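Local coordinates for protein adenylyltransferase (Bartonella henselae str. Houston-1, PDB 5NH2) that transfers AMP from ATP to tyrosine or threonine residues of host target proteins, acting as a secreted virulence factor through its Fic domain, at residues Ala259-Lys263 / Gly264-Ile268; Gln203-Phe206 / Glu207-Asn211. All blocks are in the same frame, centred on the assembly; numbering follows the deposited sequence.

Interaction 1: Ala259-Lys263 / Gly264-Ile268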
loop_
_atom_site.group_PDB
_atom_site.type_symbol
_atom_site.label_atom_id
_atom_site.label_comp_id
_atom_site.label_asym_id
_atom_site.label_seq_id
_atom_site.Cartn_x
_atom_site.Cartn_y
_atom_site.Cartn_z
ATOM N N ALA A 259 14.279 -11.388 15.437
ATOM C CA ALA A 259 14.799 -10.576 14.355
ATOM C C ALA A 259 16.301 -10.770 14.250
ATOM O O ALA A 259 17.016 -10.836 15.264
ATOM C CB ALA A 259 14.492 -9.086 14.557
ATOM N N LEU A 260 16.742 -10.860 13.002
ATOM C CA LEU A 260 18.125 -10.984 12.577
ATOM C C LEU A 260 18.465 -9.792 11.684
ATOM O O LEU A 260 17.604 -9.276 10.955
ATOM C CB LEU A 260 18.293 -12.293 11.806
ATOM C CG LEU A 260 19.643 -12.952 11.697
ATOM C CD1 LEU A 260 20.393 -12.711 12.988
ATOM C CD2 LEU A 260 19.401 -14.432 11.482
ATOM N N ASN A 261 19.715 -9.342 11.729
ATOM C CA ASN A 261 20.124 -8.166 10.965
ATOM C C ASN A 261 21.209 -8.564 9.964
ATOM O O ASN A 261 22.319 -8.919 10.363
ATOM C CB ASN A 261 20.607 -7.078 11.907
ATOM C CG ASN A 261 20.887 -5.821 11.193
ATOM O OD1 ASN A 261 20.088 -5.394 10.377
ATOM N ND2 ASN A 261 22.046 -5.223 11.454
ATOM N N VAL A 262 20.888 -8.543 8.667
ATOM C CA VAL A 262 21.773 -9.081 7.629
ATOM C C VAL A 262 22.066 -7.980 6.612
ATOM O O VAL A 262 21.202 -7.634 5.793
ATOM C CB VAL A 262 21.172 -10.311 6.930
ATOM C CG1 VAL A 262 22.088 -10.750 5.799
ATOM C CG2 VAL A 262 20.955 -11.472 7.919
ATOM N N LYS A 263 23.298 -7.468 6.624
ATOM C CA LYS A 263 23.703 -6.414 5.695
ATOM C C LYS A 263 22.668 -5.279 5.652
ATOM O O LYS A 263 22.309 -4.766 4.586
ATOM C CB LYS A 263 23.974 -6.996 4.295
ATOM C CG LYS A 263 25.180 -7.950 4.274
ATOM C CD LYS A 263 25.520 -8.502 2.887
ATOM C CE LYS A 263 26.673 -9.552 2.980
ATOM N NZ LYS A 263 28.091 -9.017 3.022
ATOM N N GLY A 264 22.186 -4.876 6.832
ATOM C CA GLY A 264 21.240 -3.793 6.966
ATOM C C GLY A 264 19.781 -4.191 6.881
ATOM O O GLY A 264 18.922 -3.407 7.284
ATOM N N ALA A 265 19.476 -5.374 6.348
ATOM C CA ALA A 265 18.103 -5.850 6.251
ATOM C C ALA A 265 17.631 -6.471 7.566
ATOM O O ALA A 265 18.415 -7.071 8.303
ATOM C CB ALA A 265 17.986 -6.886 5.125
ATOM N N TYR A 266 16.320 -6.380 7.831
ATOM C CA TYR A 266 15.703 -7.109 8.950
ATOM C C TYR A 266 14.996 -8.387 8.463
ATOM O O TYR A 266 14.061 -8.319 7.646
ATOM C CB TYR A 266 14.712 -6.225 9.708
ATOM C CG TYR A 266 15.341 -5.071 10.419
ATOM C CD1 TYR A 266 16.036 -5.263 11.597
ATOM C CD2 TYR A 266 15.218 -3.785 9.930
ATOM C CE1 TYR A 266 16.616 -4.197 12.267
ATOM C CE2 TYR A 266 15.778 -2.715 10.591
ATOM C CZ TYR A 266 16.482 -2.931 11.751
ATOM O OH TYR A 266 17.051 -1.876 12.403
ATOM N N ILE A 267 15.416 -9.537 9.010
ATOM C CA ILE A 267 14.891 -10.870 8.709
ATOM C C ILE A 267 14.141 -11.359 9.945
ATOM O O ILE A 267 14.754 -11.558 11.002
ATOM C CB ILE A 267 16.022 -11.856 8.346
ATOM C CG1 ILE A 267 17.020 -11.214 7.381
ATOM C CG2 ILE A 267 15.466 -13.106 7.714
ATOM C CD1 ILE A 267 16.362 -10.669 6.092
ATOM N N ILE A 268 12.815 -11.576 9.828
ATOM C CA ILE A 268 11.994 -12.042 10.952
ATOM C C ILE A 268 11.801 -13.548 10.839
ATOM O O ILE A 268 11.611 -14.082 9.741
ATOM C CB ILE A 268 10.625 -11.324 11.025
ATOM C CG1 ILE A 268 10.767 -9.808 10.842
ATOM C CG2 ILE A 268 9.918 -11.614 12.377
ATOM C CD1 ILE A 268 11.801 -9.205 11.693
#
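Leu260 O is gripped from the facing strand by Ile267 N at 2.9 Å, with an N-H...O angle of 177°. It also accepts a CA-H...O contact from Tyr266 CA. The two strands form a beta hairpin with a two-residue loop in the intracellular delivery domain, a member of the OB-fold clan. Leu260 and Ile267 are an antiparallel hydrogen-bonded pair, and Leu260 N returns a bond to Ile267 O. Val262 and Ala265 form the second such pair. They close a type I' turn with Lys263 and Gly264 at its corners. Both corner residues have a positive phi, and Gly264 takes the second corner. Val262 N bonds to Ala265 O and Ala265 N bonds to Val262 O, both at 2.9 Å.

Leu260, Val262, Ala265 and Ile267 share one face of the sheet. Ile267 CG1 lies anti to its own carbonyl carbon (chi1 -45°), and this branch meets Val262 CG2 at 4.0 Å, the two side chains crossing at a slant. Tyr246 of strand 245-253 touches both residues. The other face carries Ala259, Asn261, Tyr266 and Ile268. Here Tyr266 packs its ring against Phe221 of helix 212-227, with the planes at about 45°. Ile268 also reaches that helix, at Leu217, Leu218 and Phe221. Its CD1 methyl bends back across the hairpin to lie 3.9 Å from Ala259 CB.

Interaction 2: Gln203-Phe206 / Glu207-Asn211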
loop_
_atom_site.group_PDB
_atom_site.type_symbol
_atom_site.label_atom_id
_atom_site.label_comp_id
_atom_site.label_asym_id
_atom_site.label_seq_id
_atom_site.Cartn_x
_atom_site.Cartn_y
_atom_site.Cartn_z
ATOM N N GLN A 203 6.665 -12.485 -5.231
ATOM C CA GLN A 203 6.038 -13.662 -4.624
ATOM C C GLN A 203 6.311 -13.749 -3.104
ATOM O O GLN A 203 5.416 -14.105 -2.325
ATOM C CB GLN A 203 6.528 -14.945 -5.345
ATOM C CG GLN A 203 6.085 -15.114 -6.823
ATOM C CD GLN A 203 7.038 -16.036 -7.644
ATOM O OE1 GLN A 203 8.100 -16.416 -7.160
ATOM N NE2 GLN A 203 6.644 -16.391 -8.882
ATOM N N HIS A 204 7.544 -13.438 -2.667
ATOM C CA HIS A 204 7.904 -13.466 -1.244
ATOM C C HIS A 204 7.172 -12.362 -0.465
ATOM O O HIS A 204 6.618 -12.610 0.630
ATOM C CB HIS A 204 9.429 -13.343 -1.118
ATOM C CG HIS A 204 9.944 -13.368 0.291
ATOM N ND1 HIS A 204 11.211 -12.928 0.628
ATOM C CD2 HIS A 204 9.375 -13.789 1.450
ATOM C CE1 HIS A 204 11.396 -13.063 1.933
ATOM N NE2 HIS A 204 10.295 -13.578 2.456
ATOM N N LEU A 205 7.094 -11.163 -1.069
ATOM C CA LEU A 205 6.257 -10.088 -0.551
ATOM C C LEU A 205 4.819 -10.562 -0.292
ATOM O O LEU A 205 4.325 -10.440 0.840
ATOM C CB LEU A 205 6.278 -8.899 -1.525
ATOM C CG LEU A 205 5.707 -7.554 -1.026
ATOM C CD1 LEU A 205 6.353 -6.397 -1.761
ATOM C CD2 LEU A 205 4.243 -7.461 -1.208
ATOM N N PHE A 206 4.121 -11.077 -1.335
ATOM C CA PHE A 206 2.720 -11.528 -1.176
ATOM C C PHE A 206 2.597 -12.658 -0.141
ATOM O O PHE A 206 1.568 -12.755 0.554
ATOM C CB PHE A 206 2.114 -12.001 -2.524
ATOM C CG PHE A 206 1.459 -10.881 -3.373
ATOM C CD1 PHE A 206 2.201 -9.755 -3.812
ATOM C CD2 PHE A 206 0.130 -10.997 -3.791
ATOM C CE1 PHE A 206 1.607 -8.763 -4.604
ATOM C CE2 PHE A 206 -0.502 -9.994 -4.579
ATOM C CZ PHE A 206 0.226 -8.883 -4.976
ATOM N N GLU A 207 3.641 -13.511 -0.007
ATOM C CA GLU A 207 3.584 -14.583 0.995
ATOM C C GLU A 207 3.626 -14.028 2.437
ATOM O O GLU A 207 2.812 -14.423 3.286
ATOM C CB GLU A 207 4.713 -15.593 0.756
ATOM C CG GLU A 207 5.042 -16.473 1.973
ATOM C CD GLU A 207 4.059 -17.631 2.203
ATOM O OE1 GLU A 207 3.149 -17.888 1.351
ATOM O OE2 GLU A 207 4.197 -18.282 3.276
ATOM N N ASP A 208 4.550 -13.105 2.718
ATOM C CA ASP A 208 4.697 -12.556 4.067
ATOM C C ASP A 208 3.428 -11.859 4.566
ATOM O O ASP A 208 3.158 -11.857 5.779
ATOM C CB ASP A 208 5.877 -11.572 4.092
ATOM C CG ASP A 208 7.213 -12.281 4.131
ATOM O OD1 ASP A 208 7.218 -13.539 4.103
ATOM O OD2 ASP A 208 8.258 -11.597 4.186
ATOM N N ILE A 209 2.679 -11.207 3.667
ATOM C CA ILE A 209 1.513 -10.400 4.058
ATOM C C ILE A 209 0.172 -11.129 3.854
ATOM O O ILE A 209 -0.891 -10.509 4.014
ATOM C CB ILE A 209 1.523 -9.055 3.339
ATOM C CG1 ILE A 209 1.203 -9.292 1.862
ATOM C CG2 ILE A 209 2.914 -8.436 3.473
ATOM C CD1 ILE A 209 1.053 -7.992 1.099
ATOM N N SER A 210 0.196 -12.406 3.464
ATOM C CA SER A 210 -0.995 -13.261 3.344
ATOM C C SER A 210 -0.976 -14.419 4.338
ATOM O O SER A 210 -2.036 -14.847 4.798
ATOM C CB SER A 210 -1.200 -13.795 1.913
ATOM O OG SER A 210 -0.088 -14.542 1.472
ATOM N N ASN A 211 0.158 -15.094 4.488
ATOM C CA ASN A 211 0.291 -16.140 5.488
ATOM C C ASN A 211 0.010 -15.614 6.898
ATOM O O ASN A 211 0.758 -14.755 7.404
ATOM C CB ASN A 211 1.690 -16.754 5.416
ATOM C CG ASN A 211 1.764 -18.109 6.118
ATOM O OD1 ASN A 211 1.244 -18.268 7.217
ATOM N ND2 ASN A 211 2.389 -19.091 5.468
#
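The C-terminal turns of helix 200-208, in the Fic (Fido) part of the chain, lead here into helix 212-227. Asn211 is the N-cap of that second helix, its OD1 making a weak hydrogen bond to Glu213 N. Asp208 N bonds to His204 O at 3.0 Å. Glu207 N bonds to Gln203 O, also at 3.0 Å. The next i to i+4 bond, from Ile209 N to Leu205 O, is weak at 3.4 Å. Ser210 OG then donates to Phe206 O at 2.6 Å. With chi1 at 59°, OG lies between the backbone N and the carbonyl carbon and turns back to that oxygen. Arg133 and Asn137 also hold this buried hydroxyl.

His204 and Asp208 stand one turn apart, with ring and carboxylate planes 82° to each other. His204 NE2 lies 3.3 Å from Asp208 OD2, at an angle too poor for a hydrogen bond. Both atoms instead bind the backbone of Val239, NE2 to its O and OD2 to its N. Arg185 adds a salt bridge to OD2, probably steadying the carboxylate charge. On the buried side, Leu205 CD2 meets Ile209 CD1 at 4.0 Å, and both residues touch Ile181. Phe206 packs edge-to-face with Phe144. Glu207 is bent at chi2, and its OE1 pairs with Arg133. Its OE2 receives Asn211 ND2 at 3.0 Å on the syn side, 33° out of the carboxylate plane.

Along the chain, interaction 2 comes first, at the end of helix 200-208, where the chain turns into helix 212-227. Interaction 1 follows in series, closing the hairpin of strands 257-262 and 265-270. The two neither nest nor cross. Their centres are about 17 Å apart and their nearest atoms about 7 Å apart, without touching. They are bridged by shared neighbours. Strand 237-239 binds the helix of interaction 2 through Val239, which also packs on Ile268 of interaction 1. Helix 212-227 likewise touches both, with Leu218 meeting Asp208 and Ile268. Together these elements probably tie the Fic part of the chain to the intracellular delivery domain.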